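Local coordinates for 3-oxo-glucose-6-phosphate:glutamate aminotransferase (Bacillus subtilis subsp. subtilis, PDB 4K2M), which catalyses the reversible pyridoxal phosphate-dependent transamination of 3-dehydro-glucose 6-phosphate with glutamate, forming kanosamine 6-phosphate for antibiotic biosynthesis, at residues P70-D75 and D378-I383; A363-K368 and Q411-P416. All coordinates share one frame; numbering follows the deposited sequence.

Contact 1 of 2, residues P70-D75 and D378-I383; sequences PFLPVD and DVYYPI. With O1G (3-deoxy-3-[(E)-({3-hydroxy-2-methyl-5-[(phosphonooxy)methyl]pyridin-4-yl}methylidene)amino]-6-O-phosphono-alpha-D-gluco pyranose), chain C; EDO (1,2-ethanediol), chain E.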
loop_
_atom_site.group_PDB
_atom_site.type_symbol
_atom_site.label_atom_id
_atom_site.label_comp_id
_atom_site.label_asym_id
_atom_site.label_seq_id
_atom_site.Cartn_x
_atom_site.Cartn_y
_atom_site.Cartn_z
ATOM N N PRO A 70 -27.712 0.029 -10.731
ATOM C CA PRO A 70 -26.389 -0.588 -10.587
ATOM C C PRO A 70 -26.226 -1.152 -9.187
ATOM O O PRO A 70 -26.775 -0.606 -8.233
ATOM C CB PRO A 70 -25.423 0.583 -10.793
ATOM C CG PRO A 70 -26.230 1.665 -11.436
ATOM C CD PRO A 70 -27.634 1.481 -10.979
ATOM N N PHE A 71 -25.485 -2.244 -9.052
ATOM C CA PHE A 71 -25.292 -2.832 -7.739
ATOM C C PHE A 71 -24.439 -1.934 -6.835
ATOM O O PHE A 71 -24.758 -1.722 -5.658
ATOM C CB PHE A 71 -24.639 -4.215 -7.877
ATOM C CG PHE A 71 -24.390 -4.882 -6.561
ATOM C CD1 PHE A 71 -25.416 -5.554 -5.900
ATOM C CD2 PHE A 71 -23.129 -4.830 -5.968
ATOM C CE1 PHE A 71 -25.185 -6.162 -4.670
ATOM C CE2 PHE A 71 -22.897 -5.419 -4.751
ATOM C CZ PHE A 71 -23.924 -6.097 -4.092
ATOM N N LEU A 72 -23.342 -1.417 -7.373
ATOM C CA LEU A 72 -22.417 -0.631 -6.558
ATOM C C LEU A 72 -21.646 0.349 -7.422
ATOM O O LEU A 72 -20.488 0.108 -7.764
ATOM C CB LEU A 72 -21.437 -1.547 -5.804
ATOM C CG LEU A 72 -20.568 -0.845 -4.749
ATOM C CD1 LEU A 72 -21.421 -0.368 -3.573
ATOM C CD2 LEU A 72 -19.449 -1.766 -4.272
ATOM N N PRO A 73 -22.283 1.478 -7.762
ATOM C CA PRO A 73 -21.643 2.527 -8.565
ATOM C C PRO A 73 -20.622 3.264 -7.696
ATOM O O PRO A 73 -21.003 4.012 -6.789
ATOM C CB PRO A 73 -22.819 3.438 -8.960
ATOM C CG PRO A 73 -23.858 3.205 -7.911
ATOM C CD PRO A 73 -23.661 1.822 -7.361
ATOM N N VAL A 74 -19.332 3.047 -7.954
ATOM C CA VAL A 74 -18.316 3.532 -7.027
ATOM C C VAL A 74 -18.272 5.038 -6.925
ATOM O O VAL A 74 -17.769 5.570 -5.935
ATOM C CB VAL A 74 -16.893 2.988 -7.347
ATOM C CG1 VAL A 74 -16.888 1.484 -7.252
ATOM C CG2 VAL A 74 -16.408 3.479 -8.722
ATOM N N ASP A 75 -18.792 5.732 -7.939
ATOM C CA ASP A 75 -18.799 7.184 -7.902
ATOM C C ASP A 75 -19.749 7.681 -6.822
ATOM O O ASP A 75 -19.577 8.774 -6.281
ATOM C CB ASP A 75 -19.171 7.775 -9.275
ATOM C CG ASP A 75 -20.537 7.325 -9.752
ATOM O OD1 ASP A 75 -20.725 6.110 -9.957
ATOM O OD2 ASP A 75 -21.423 8.188 -9.920
ATOM N N ASP A 378 -25.565 -9.340 -7.351
ATOM C CA ASP A 378 -24.242 -9.941 -7.416
ATOM C C ASP A 378 -24.141 -11.060 -6.401
ATOM O O ASP A 378 -25.016 -11.225 -5.544
ATOM C CB ASP A 378 -23.166 -8.891 -7.136
ATOM C CG ASP A 378 -21.863 -9.177 -7.854
ATOM O OD1 ASP A 378 -21.656 -10.329 -8.291
ATOM O OD2 ASP A 378 -21.041 -8.246 -7.965
ATOM N N VAL A 379 -23.063 -11.830 -6.495
ATOM C CA VAL A 379 -22.816 -12.903 -5.535
ATOM C C VAL A 379 -21.394 -12.758 -5.001
ATOM O O VAL A 379 -20.432 -13.015 -5.718
ATOM C CB VAL A 379 -23.043 -14.293 -6.172
ATOM C CG1 VAL A 379 -22.596 -15.426 -5.210
ATOM C CG2 VAL A 379 -24.519 -14.486 -6.537
ATOM N N TYR A 380 -21.259 -12.297 -3.759
ATOM C CA TYR A 380 -19.943 -12.213 -3.104
ATOM C C TYR A 380 -19.769 -13.487 -2.282
ATOM O O TYR A 380 -20.437 -13.633 -1.244
ATOM C CB TYR A 380 -19.913 -10.992 -2.159
ATOM C CG TYR A 380 -19.767 -9.635 -2.839
ATOM C CD1 TYR A 380 -20.700 -9.187 -3.771
ATOM C CD2 TYR A 380 -18.713 -8.785 -2.510
ATOM C CE1 TYR A 380 -20.555 -7.940 -4.393
ATOM C CE2 TYR A 380 -18.573 -7.536 -3.100
ATOM C CZ TYR A 380 -19.497 -7.122 -4.047
ATOM O OH TYR A 380 -19.345 -5.884 -4.640
ATOM N N TYR A 381 -18.893 -14.420 -2.680
ATOM C CA TYR A 381 -17.956 -14.332 -3.800
ATOM C C TYR A 381 -18.196 -15.557 -4.677
ATOM O O TYR A 381 -18.813 -16.522 -4.233
ATOM C CB TYR A 381 -16.508 -14.306 -3.257
ATOM C CG TYR A 381 -16.324 -13.080 -2.389
ATOM C CD1 TYR A 381 -15.931 -11.877 -2.947
ATOM C CD2 TYR A 381 -16.636 -13.107 -1.029
ATOM C CE1 TYR A 381 -15.809 -10.722 -2.167
ATOM C CE2 TYR A 381 -16.525 -11.957 -0.240
ATOM C CZ TYR A 381 -16.107 -10.776 -0.820
ATOM O OH TYR A 381 -15.985 -9.629 -0.054
ATOM N N PRO A 382 -17.733 -15.519 -5.937
ATOM C CA PRO A 382 -18.166 -16.570 -6.877
ATOM C C PRO A 382 -17.550 -17.958 -6.692
ATOM O O PRO A 382 -18.164 -18.951 -7.119
ATOM C CB PRO A 382 -17.785 -15.996 -8.248
ATOM C CG PRO A 382 -16.688 -14.994 -7.955
ATOM C CD PRO A 382 -17.072 -14.393 -6.619
ATOM N N ILE A 383 -16.374 -18.054 -6.075
ATOM C CA ILE A 383 -15.702 -19.350 -5.957
ATOM C C ILE A 383 -15.266 -19.535 -4.507
ATOM O O ILE A 383 -14.643 -18.646 -3.925
ATOM C CB ILE A 383 -14.458 -19.440 -6.888
ATOM C CG1 ILE A 383 -14.848 -19.152 -8.338
ATOM C CG2 ILE A 383 -13.798 -20.820 -6.768
ATOM C CD1 ILE A 383 -13.662 -19.058 -9.302
HETATM P P O1G C . -8.152 -5.186 1.738
HETATM C C3A O1G C . -12.698 -8.637 2.828
HETATM O O3 O1G C . -13.892 -8.388 2.238
HETATM C C1 O1G C . -14.027 -6.708 -3.092
HETATM N "N1'" O1G C . -11.363 -9.728 4.447
HETATM C C2 O1G C . -13.838 -7.264 -1.679
HETATM O O2 O1G C . -15.210 -7.383 -1.171
HETATM C C9A O1G C . -12.573 -9.525 3.901
HETATM C C2A O1G C . -13.755 -10.271 4.494
HETATM C C3 O1G C . -12.978 -6.368 -0.772
HETATM N "N3'" O1G C . -12.702 -7.200 0.414
HETATM O O1 O1G C . -14.883 -5.555 -3.103
HETATM C C4 O1G C . -11.699 -5.879 -1.481
HETATM O O4 O1G C . -11.340 -4.740 -0.674
HETATM C C4A O1G C . -11.589 -7.975 2.331
HETATM C C4B O1G C . -11.689 -7.052 1.181
HETATM C C5 O1G C . -12.097 -5.315 -2.844
HETATM O O5 O1G C . -12.767 -6.299 -3.641
HETATM C C5A O1G C . -10.346 -8.208 2.913
HETATM C C5T O1G C . -9.009 -7.575 2.495
HETATM C C6 O1G C . -10.928 -4.984 -3.730
HETATM C C6A O1G C . -10.265 -9.100 3.972
HETATM O OP1 O1G C . -6.811 -5.885 1.676
HETATM O OP2 O1G C . -8.106 -3.898 2.490
HETATM O OP3 O1G C . -8.836 -5.130 0.353
HETATM O OP4 O1G C . -9.079 -6.144 2.693
HETATM O O6 O1G C . -11.230 -4.249 -4.854
HETATM P "P'" O1G C . -10.184 -3.177 -5.440
HETATM O OP6 O1G C . -10.017 -2.135 -4.355
HETATM O OP7 O1G C . -8.903 -3.897 -5.796
HETATM O OP8 O1G C . -10.928 -2.649 -6.670
HETATM C C1 EDO E . -17.622 -9.698 -5.750
HETATM O O1 EDO E . -16.398 -9.132 -6.237
HETATM C C2 EDO E . -18.383 -10.333 -6.915
HETATM O O2 EDO E . -18.527 -9.338 -7.934
#

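Contact 2 of 2, residues A363-K368 and Q411-P416; sequences ADIMTK and QVLHLP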
loop_
_atom_site.group_PDB
_atom_site.type_symbol
_atom_site.label_atom_id
_atom_site.label_comp_id
_atom_site.label_asym_id
_atom_site.label_seq_id
_atom_site.Cartn_x
_atom_site.Cartn_y
_atom_site.Cartn_z
ATOM N N ALA A 363 -29.572 -18.227 -11.123
ATOM C CA ALA A 363 -29.059 -17.670 -12.370
ATOM C C ALA A 363 -30.174 -17.000 -13.170
ATOM O O ALA A 363 -29.978 -15.907 -13.719
ATOM C CB ALA A 363 -28.374 -18.747 -13.204
ATOM N N ASP A 364 -31.343 -17.639 -13.225
ATOM C CA ASP A 364 -32.473 -17.058 -13.954
ATOM C C ASP A 364 -33.033 -15.820 -13.258
ATOM O O ASP A 364 -33.441 -14.862 -13.917
ATOM C CB ASP A 364 -33.597 -18.071 -14.142
ATOM C CG ASP A 364 -34.527 -17.695 -15.287
ATOM O OD1 ASP A 364 -34.029 -17.350 -16.385
ATOM O OD2 ASP A 364 -35.756 -17.731 -15.092
ATOM N N ILE A 365 -33.079 -15.845 -11.929
ATOM C CA ILE A 365 -33.525 -14.667 -11.167
ATOM C C ILE A 365 -32.631 -13.477 -11.465
ATOM O O ILE A 365 -33.124 -12.373 -11.718
ATOM C CB ILE A 365 -33.538 -14.939 -9.652
ATOM C CG1 ILE A 365 -34.680 -15.885 -9.283
ATOM C CG2 ILE A 365 -33.683 -13.642 -8.861
ATOM C CD1 ILE A 365 -34.457 -16.633 -7.969
ATOM N N MET A 366 -31.317 -13.698 -11.455
ATOM C CA MET A 366 -30.371 -12.621 -11.718
ATOM C C MET A 366 -30.496 -12.079 -13.126
ATOM O O MET A 366 -30.449 -10.861 -13.342
ATOM C CB MET A 366 -28.936 -13.094 -11.460
ATOM C CG MET A 366 -28.697 -13.485 -10.027
ATOM S SD MET A 366 -26.988 -14.015 -9.772
ATOM C CE MET A 366 -26.086 -12.469 -9.930
ATOM N N THR A 367 -30.659 -12.985 -14.084
ATOM C CA THR A 367 -30.798 -12.597 -15.477
ATOM C C THR A 367 -32.076 -11.798 -15.720
ATOM O O THR A 367 -32.046 -10.770 -16.405
ATOM C CB THR A 367 -30.779 -13.834 -16.407
ATOM O OG1 THR A 367 -29.501 -14.470 -16.304
ATOM C CG2 THR A 367 -31.003 -13.420 -17.858
ATOM N N LYS A 368 -33.187 -12.267 -15.168
ATOM C CA LYS A 368 -34.466 -11.603 -15.373
ATOM C C LYS A 368 -34.505 -10.242 -14.691
ATOM O O LYS A 368 -35.030 -9.280 -15.257
ATOM C CB LYS A 368 -35.621 -12.462 -14.875
ATOM C CG LYS A 368 -35.962 -13.630 -15.804
ATOM C CD LYS A 368 -37.046 -14.511 -15.203
ATOM C CE LYS A 368 -37.647 -15.431 -16.255
ATOM N NZ LYS A 368 -36.588 -16.183 -16.983
ATOM N N GLN A 411 -27.004 -20.540 -3.097
ATOM C CA GLN A 411 -28.304 -19.900 -2.899
ATOM C C GLN A 411 -28.220 -18.396 -2.722
ATOM O O GLN A 411 -29.194 -17.681 -2.962
ATOM C CB GLN A 411 -28.993 -20.483 -1.662
ATOM C CG GLN A 411 -29.470 -21.911 -1.823
ATOM C CD GLN A 411 -30.292 -22.340 -0.642
ATOM O OE1 GLN A 411 -29.753 -22.742 0.385
ATOM N NE2 GLN A 411 -31.609 -22.204 -0.758
ATOM N N VAL A 412 -27.064 -17.917 -2.281
ATOM C CA VAL A 412 -26.974 -16.533 -1.805
ATOM C C VAL A 412 -27.061 -15.556 -2.961
ATOM O O VAL A 412 -26.528 -15.793 -4.055
ATOM C CB VAL A 412 -25.681 -16.288 -0.968
ATOM C CG1 VAL A 412 -24.436 -16.404 -1.847
ATOM C CG2 VAL A 412 -25.733 -14.915 -0.263
ATOM N N LEU A 413 -27.751 -14.446 -2.714
ATOM C CA LEU A 413 -27.883 -13.389 -3.700
ATOM C C LEU A 413 -27.804 -12.062 -2.960
ATOM O O LEU A 413 -28.538 -11.842 -1.996
ATOM C CB LEU A 413 -29.236 -13.494 -4.416
ATOM C CG LEU A 413 -29.412 -12.506 -5.563
ATOM C CD1 LEU A 413 -28.277 -12.706 -6.554
ATOM C CD2 LEU A 413 -30.745 -12.703 -6.252
ATOM N N HIS A 414 -26.912 -11.184 -3.406
ATOM C CA HIS A 414 -26.769 -9.887 -2.761
ATOM C C HIS A 414 -27.542 -8.812 -3.507
ATOM O O HIS A 414 -27.439 -8.703 -4.742
ATOM C CB HIS A 414 -25.281 -9.524 -2.641
ATOM C CG HIS A 414 -24.548 -10.404 -1.681
ATOM N ND1 HIS A 414 -23.689 -11.406 -2.085
ATOM C CD2 HIS A 414 -24.595 -10.464 -0.328
ATOM C CE1 HIS A 414 -23.220 -12.030 -1.015
ATOM N NE2 HIS A 414 -23.753 -11.479 0.061
ATOM N N LEU A 415 -28.293 -8.016 -2.741
ATOM C CA LEU A 415 -29.097 -6.929 -3.278
ATOM C C LEU A 415 -28.352 -5.617 -3.059
ATOM O O LEU A 415 -27.617 -5.498 -2.080
ATOM C CB LEU A 415 -30.432 -6.876 -2.542
ATOM C CG LEU A 415 -31.226 -8.175 -2.535
ATOM C CD1 LEU A 415 -32.588 -7.866 -1.921
ATOM C CD2 LEU A 415 -31.376 -8.722 -3.950
ATOM N N PRO A 416 -28.550 -4.625 -3.944
ATOM C CA PRO A 416 -27.838 -3.350 -3.777
ATOM C C PRO A 416 -28.066 -2.734 -2.395
ATOM O O PRO A 416 -29.212 -2.683 -1.928
ATOM C CB PRO A 416 -28.472 -2.454 -4.850
ATOM C CG PRO A 416 -28.875 -3.424 -5.927
ATOM C CD PRO A 416 -29.355 -4.648 -5.185
#

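Contact 1 of 2, residues P70-D75 and D378-I383
Tyr381 OH, one residue beyond the Tyr380 that meets Phe71 and Leu72, is gripped by two oxygens of the external aldimine O1G: sugar hydroxyl O2 at 2.6 Å, near the plane of the phenol ring, and O3 of the pyridine part in a weak bond. This is the substrate-binding tyrosine. A cis peptide bond joins it to Tyr380, whose CB lies over one face of the Tyr381 ring. Across the contact, Tyr380 CE1 comes to 3.5 Å from Phe71 CE2; the two rings meet obliquely, their planes 34° apart. One face of the Phe71 ring is capped by Asp378 CB in a CH-pi contact, 4.0 Å from the centroid, with the carboxylate plane turned 86° to the ring. The extended chi1 of 179° carries the Phe71 ring out from its backbone to both partners. Leu72 adds CD2, at 4.1 Å from Tyr380 OH. Val379 N reaches Asp378 OD1 at 2.7 Å in a bent bond on the anti side, out of the carboxylate plane. A 1,2-ethanediol, probably from the crystallisation liquor, donates from O2 to Asp378 OD2 at 2.7 Å, and its C1 sits over the centre of the Tyr380 ring, 3.3 Å above the plane. The contact joins the loop between helices 53-57 and 80-93 to the loop between helices 362-373 and 391-396, beside the cofactor pocket; His414 of strand 412-415 touches Phe71, while Val379 leans on helix 362-373.

Contact 2 of 2, residues A363-K368 and Q411-P416
Helix 362-373 turns Ile365 and Met366 onto Leu413 of strand 412-415, and all of the contact is apolar. Ala363 takes no part in the packing itself; its carbonyl O takes two bonds, the helical one from Thr367 N at 3.0 Å and a second from Thr367 OG1, which arrive from opposite faces of the carbonyl plane. Asp364, one turn before Lys368, has its carboxylate on the side of the helix that faces helix 423-441. Ile365 is buried and points at the strand; its CG2, anti to the backbone N, meets Leu413 CD2 at 4.0 Å, the two side chains passing at a slant. It also touches Val357 in a loop and Glu440 of helix 423-441. Met366 buries more of its own surface here than Ile365. Its chain runs extended as far as SD and then bends (chi3 71°), curling around one methyl: Leu413 CD1 lies 3.6 Å from Met366 CG, 3.7 Å from Met366 SD and 4.0 Å from Met366 CE. These two side chains slide past each other in opposite directions. The branches of Leu413 divide the work, CD1 for Met366 and CD2 for Ile365. Thr367 keeps its hydroxyl on the helix backbone. Lys368 closes the walk with a salt bridge back to Asp364, NZ to OD2 at 2.6 Å on the syn side; with Glu440 close to both residues, the lysine probably offsets the crowded negative charge. Backbone bonds of Leu413 to Ile355 and of Leu415 to Phe353 pair the strand antiparallel with strand 353-356. A helix laid on such a small antiparallel sheet is consistent with the C-terminal small domain of aspartate aminotransferase-fold enzymes, to which the DegT/DnrJ/EryC1 family belongs.

The centres of contacts 1 and 2 lie about 11 Å apart, on the same side of the chain's centre. Their segments alternate along the sequence, 70-75, 363-368, 378-383 and 411-416, so the loop of contact 1 that carries the substrate-binding tyrosine leaves the helix of contact 2 a few residues after its C-terminal end. The contacts also touch directly: Asp378 O probably accepts a hydrogen bond from His414 N at 2.9 Å, and Val379 packs on Val412. The antiparallel pair 353-356 and 412-415, with helix 362-373 on it, thus borders the 378-383 loop, placing the active-site wall of contact 1 beside the buried packing of contact 2.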